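Local coordinates for protein Dye type peroxidase A (Streptomyces lividans 1326, PDB 6GZW) that probably uses its haem to reduce hydrogen peroxide while oxidising dyes and other substrates, as in other dye-decolourising peroxidases, at residues S81-F93 with L357-G371. Residues are numbered along the deposited sequence; the frame is centred on the assembly and turned at random.
Sequences SLTVTFGFGHSFF and LFAVPGGAAEGEYVG
Phe88 and Ala359 form an antiparallel hydrogen-bonded pair: Ala359 N reaches Phe88 O at 2.8 Å, and Phe88 N returns a bond to Ala359 O at 3.0 Å. Farther along, a water bridges the separating chains, accepting from His90 N and donating to Leu357 O. Apolar contacts flank this short ladder. With CG anti to its carbonyl carbon (chi1 -56°), the Phe88 ring lies beside Pro361, whose CD meets the ring edge at CE1 (3.9 Å), while Leu126 and Leu375 also touch this side chain. Replacing the ring by an alanine here would probably open a gap between Pro361, Leu126 and Leu375. On the opposite face of the sheet, Phe358 sets CD1 3.7 Å from Gly89 CA, and its ring stacks with that of Trp127. Val360 CG1 packs against Thr85 CG2 at 3.8 Å; Val370, from the returning loop, brings CG2 to Phe86 CD2 at 4.0 Å. The N-to-C directions of strand segments 83-89 and 357-360 make an angle of 123°, and the chains diverge beyond their brief pairing. Strands 83-89 and 350-360 thereby join the N- and C-terminal halves of the antiparallel sheet, an arrangement consistent with the duplicated ferredoxin-like fold of dye-decolourising peroxidases.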
loop_
_atom_site.group_PDB
_atom_site.type_symbol
_atom_site.label_atom_id
_atom_site.label_comp_id
_atom_site.label_asym_id
_atom_site.label_seq_id
_atom_site.Cartn_x
_atom_site.Cartn_y
_atom_site.Cartn_z
ATOM N N SER A 81 15.877 -3.048 0.639
ATOM C CA SER A 81 16.082 -1.998 1.647
ATOM C C SER A 81 15.228 -2.143 2.894
ATOM O O SER A 81 14.901 -1.158 3.547
ATOM C CB SER A 81 15.917 -0.585 1.026
ATOM O OG SER A 81 16.886 -0.409 0.021
ATOM N N LEU A 82 14.915 -3.391 3.271
ATOM C CA LEU A 82 14.099 -3.631 4.459
ATOM C C LEU A 82 14.810 -3.074 5.684
ATOM O O LEU A 82 16.010 -3.327 5.846
ATOM C CB LEU A 82 13.831 -5.127 4.690
ATOM C CG LEU A 82 13.068 -5.437 5.992
ATOM C CD1 LEU A 82 11.610 -4.968 5.999
ATOM C CD2 LEU A 82 13.118 -6.928 6.283
ATOM N N THR A 83 14.068 -2.358 6.536
ATOM C CA THR A 83 14.513 -2.016 7.876
ATOM C C THR A 83 13.433 -2.310 8.880
ATOM O O THR A 83 12.237 -2.227 8.589
ATOM C CB THR A 83 14.975 -0.546 8.063
ATOM O OG1 THR A 83 13.866 0.358 7.856
ATOM C CG2 THR A 83 16.067 -0.203 7.086
ATOM N N VAL A 84 13.870 -2.684 10.073
ATOM C CA VAL A 84 13.023 -2.905 11.237
ATOM C C VAL A 84 13.640 -2.138 12.408
ATOM O O VAL A 84 14.833 -2.286 12.674
ATOM C CB VAL A 84 12.917 -4.406 11.603
ATOM C CG1 VAL A 84 11.826 -4.605 12.650
ATOM C CG2 VAL A 84 12.618 -5.223 10.365
ATOM N N THR A 85 12.820 -1.347 13.083
ATOM C CA THR A 85 13.229 -0.480 14.186
ATOM C C THR A 85 12.298 -0.658 15.371
ATOM O O THR A 85 11.079 -0.771 15.190
ATOM C CB THR A 85 13.068 0.990 13.748
ATOM O OG1 THR A 85 13.595 1.150 12.433
ATOM C CG2 THR A 85 13.730 1.906 14.718
ATOM N N PHE A 86 12.855 -0.648 16.582
ATOM C CA PHE A 86 12.121 -0.965 17.796
ATOM C C PHE A 86 12.149 0.165 18.820
ATOM O O PHE A 86 13.236 0.725 19.085
ATOM C CB PHE A 86 12.738 -2.211 18.453
ATOM C CG PHE A 86 12.816 -3.428 17.542
ATOM C CD1 PHE A 86 11.684 -4.231 17.320
ATOM C CD2 PHE A 86 13.991 -3.743 16.857
ATOM C CE1 PHE A 86 11.738 -5.315 16.489
ATOM C CE2 PHE A 86 14.048 -4.844 15.999
ATOM C CZ PHE A 86 12.910 -5.632 15.815
ATOM N N GLY A 87 11.008 0.426 19.475
ATOM C CA GLY A 87 10.944 1.403 20.570
ATOM C C GLY A 87 10.084 0.959 21.739
ATOM O O GLY A 87 9.309 0.003 21.627
ATOM N N PHE A 88 10.241 1.668 22.860
ATOM C CA PHE A 88 9.519 1.433 24.101
ATOM C C PHE A 88 8.720 2.677 24.490
ATOM O O PHE A 88 9.266 3.800 24.464
ATOM C CB PHE A 88 10.500 1.099 25.247
ATOM C CG PHE A 88 11.391 -0.054 24.957
ATOM C CD1 PHE A 88 12.538 0.109 24.190
ATOM C CD2 PHE A 88 11.062 -1.328 25.395
ATOM C CE1 PHE A 88 13.356 -0.962 23.876
ATOM C CE2 PHE A 88 11.868 -2.398 25.089
ATOM C CZ PHE A 88 13.014 -2.227 24.333
ATOM N N GLY A 89 7.464 2.499 24.879
ATOM C CA GLY A 89 6.597 3.601 25.276
ATOM C C GLY A 89 6.686 3.812 26.782
ATOM O O GLY A 89 7.207 2.948 27.506
ATOM N N HIS A 90 6.141 4.943 27.222
ATOM C CA HIS A 90 6.032 5.287 28.641
ATOM C C HIS A 90 5.436 4.149 29.468
ATOM O O HIS A 90 5.993 3.793 30.527
ATOM C CB HIS A 90 5.210 6.571 28.786
ATOM C CG HIS A 90 5.100 7.090 30.183
ATOM N ND1 HIS A 90 4.160 6.625 31.076
ATOM C CD2 HIS A 90 5.756 8.095 30.811
ATOM C CE1 HIS A 90 4.273 7.295 32.212
ATOM N NE2 HIS A 90 5.229 8.198 32.074
ATOM N N SER A 91 4.358 3.536 28.965
ATOM C CA SER A 91 3.640 2.491 29.694
ATOM C C SER A 91 4.462 1.229 29.924
ATOM O O SER A 91 4.232 0.515 30.883
ATOM C CB SER A 91 2.332 2.152 28.975
ATOM O OG SER A 91 2.595 1.763 27.642
ATOM N N PHE A 92 5.434 0.950 29.058
ATOM C CA PHE A 92 6.246 -0.262 29.179
ATOM C C PHE A 92 6.895 -0.461 30.561
ATOM O O PHE A 92 6.972 -1.594 31.074
ATOM C CB PHE A 92 7.344 -0.221 28.122
ATOM C CG PHE A 92 8.245 -1.426 28.115
ATOM C CD1 PHE A 92 7.897 -2.577 27.405
ATOM C CD2 PHE A 92 9.469 -1.418 28.799
ATOM C CE1 PHE A 92 8.743 -3.691 27.383
ATOM C CE2 PHE A 92 10.296 -2.530 28.787
ATOM C CZ PHE A 92 9.935 -3.670 28.083
ATOM N N PHE A 93 7.349 0.641 31.154
ATOM C CA PHE A 93 8.270 0.602 32.303
ATOM C C PHE A 93 7.524 0.199 33.586
ATOM O O PHE A 93 8.041 -0.593 34.383
ATOM C CB PHE A 93 9.044 1.948 32.380
ATOM C CG PHE A 93 9.912 2.178 31.170
ATOM C CD1 PHE A 93 9.362 2.707 29.987
ATOM C CD2 PHE A 93 11.230 1.754 31.149
ATOM C CE1 PHE A 93 10.129 2.850 28.851
ATOM C CE2 PHE A 93 12.022 1.907 30.018
ATOM C CZ PHE A 93 11.460 2.443 28.841
ATOM N N LEU A 357 4.805 8.241 21.388
ATOM C CA LEU A 357 6.130 8.717 21.747
ATOM C C LEU A 357 6.924 7.523 22.250
ATOM O O LEU A 357 6.512 6.903 23.239
ATOM C CB LEU A 357 6.043 9.801 22.830
ATOM C CG LEU A 357 7.298 10.172 23.607
ATOM C CD1 LEU A 357 8.399 10.649 22.691
ATOM C CD2 LEU A 357 6.966 11.219 24.662
ATOM N N PHE A 358 7.998 7.139 21.540
ATOM C CA PHE A 358 8.762 5.937 21.906
ATOM C C PHE A 358 10.262 6.198 22.038
ATOM O O PHE A 358 10.824 7.035 21.313
ATOM C CB PHE A 358 8.478 4.797 20.923
ATOM C CG PHE A 358 7.004 4.541 20.696
ATOM C CD1 PHE A 358 6.235 3.849 21.626
ATOM C CD2 PHE A 358 6.379 5.022 19.553
ATOM C CE1 PHE A 358 4.888 3.629 21.410
ATOM C CE2 PHE A 358 5.022 4.801 19.333
ATOM C CZ PHE A 358 4.265 4.102 20.255
ATOM N N ALA A 359 10.881 5.482 22.985
ATOM C CA ALA A 359 12.321 5.500 23.187
ATOM C C ALA A 359 12.957 4.410 22.344
ATOM O O ALA A 359 12.760 3.210 22.617
ATOM C CB ALA A 359 12.653 5.270 24.653
ATOM N N VAL A 360 13.747 4.799 21.362
ATOM C CA VAL A 360 14.320 3.882 20.394
ATOM C C VAL A 360 15.819 3.812 20.717
ATOM O O VAL A 360 16.571 4.741 20.392
ATOM C CB VAL A 360 14.033 4.390 18.969
ATOM C CG1 VAL A 360 14.797 3.633 17.907
ATOM C CG2 VAL A 360 12.527 4.324 18.678
ATOM N N PRO A 361 16.259 2.737 21.396
ATOM C CA PRO A 361 17.672 2.690 21.811
ATOM C C PRO A 361 18.658 2.545 20.670
ATOM O O PRO A 361 18.290 2.493 19.488
ATOM C CB PRO A 361 17.704 1.468 22.721
ATOM C CG PRO A 361 16.671 0.573 22.109
ATOM C CD PRO A 361 15.556 1.512 21.804
ATOM N N GLY A 362 19.944 2.531 21.003
ATOM C CA GLY A 362 20.984 2.301 20.003
ATOM C C GLY A 362 20.861 0.991 19.246
ATOM O O GLY A 362 20.100 0.105 19.640
ATOM N N GLY A 363 21.616 0.858 18.170
ATOM C CA GLY A 363 21.553 -0.358 17.370
ATOM C C GLY A 363 22.170 -1.523 18.111
ATOM O O GLY A 363 22.962 -1.346 19.047
ATOM N N ALA A 364 21.789 -2.715 17.698
ATOM C CA ALA A 364 22.399 -3.943 18.225
ATOM C C ALA A 364 23.817 -4.137 17.685
ATOM O O ALA A 364 24.023 -4.129 16.479
ATOM C CB ALA A 364 21.546 -5.119 17.807
ATOM N N ALA A 365 24.791 -4.329 18.574
ATOM C CA ALA A 365 26.112 -4.800 18.143
ATOM C C ALA A 365 25.987 -6.272 17.738
ATOM O O ALA A 365 25.030 -6.958 18.137
ATOM C CB ALA A 365 27.145 -4.639 19.262
ATOM N N GLU A 366 26.940 -6.751 16.943
ATOM C CA GLU A 366 27.070 -8.196 16.696
ATOM C C GLU A 366 27.058 -8.968 18.030
ATOM O O GLU A 366 27.701 -8.567 18.992
ATOM C CB GLU A 366 28.344 -8.510 15.892
ATOM C CG GLU A 366 28.470 -9.952 15.406
ATOM C CD GLU A 366 27.359 -10.357 14.452
ATOM O OE1 GLU A 366 26.252 -10.691 14.924
ATOM O OE2 GLU A 366 27.596 -10.357 13.231
ATOM N N GLY A 367 26.273 -10.040 18.094
ATOM C CA GLY A 367 26.085 -10.804 19.332
ATOM C C GLY A 367 25.125 -10.229 20.366
ATOM O O GLY A 367 25.056 -10.739 21.488
ATOM N N GLU A 368 24.386 -9.166 20.011
ATOM C CA GLU A 368 23.450 -8.530 20.935
ATOM C C GLU A 368 22.068 -8.444 20.317
ATOM O O GLU A 368 21.896 -8.619 19.110
ATOM C CB GLU A 368 23.831 -7.081 21.235
ATOM C CG GLU A 368 25.195 -6.820 21.818
ATOM C CD GLU A 368 25.347 -5.357 22.208
ATOM O OE1 GLU A 368 24.747 -4.469 21.527
ATOM O OE2 GLU A 368 26.034 -5.100 23.226
ATOM N N TYR A 369 21.115 -8.135 21.191
ATOM C CA TYR A 369 19.756 -7.773 20.794
ATOM C C TYR A 369 19.444 -6.312 21.152
ATOM O O TYR A 369 20.052 -5.713 22.056
ATOM C CB TYR A 369 18.712 -8.737 21.396
ATOM C CG TYR A 369 18.522 -8.738 22.900
ATOM C CD1 TYR A 369 19.276 -9.590 23.731
ATOM C CD2 TYR A 369 17.551 -7.952 23.503
ATOM C CE1 TYR A 369 19.070 -9.621 25.117
ATOM C CE2 TYR A 369 17.339 -7.968 24.882
ATOM C CZ TYR A 369 18.093 -8.807 25.699
ATOM O OH TYR A 369 17.869 -8.804 27.069
ATOM N N VAL A 370 18.457 -5.756 20.448
ATOM C CA VAL A 370 18.041 -4.372 20.653
ATOM C C VAL A 370 17.404 -4.230 22.039
ATOM O O VAL A 370 16.526 -5.014 22.414
ATOM C CB VAL A 370 17.053 -3.920 19.544
ATOM C CG1 VAL A 370 16.546 -2.509 19.832
ATOM C CG2 VAL A 370 17.735 -4.005 18.184
ATOM N N GLY A 371 17.853 -3.235 22.806
ATOM C CA GLY A 371 17.323 -2.990 24.141
ATOM C C GLY A 371 17.953 -3.846 25.235
ATOM O O GLY A 371 17.448 -3.889 26.351
HETATM O O HOH W 1 5.041 6.883 25.444
#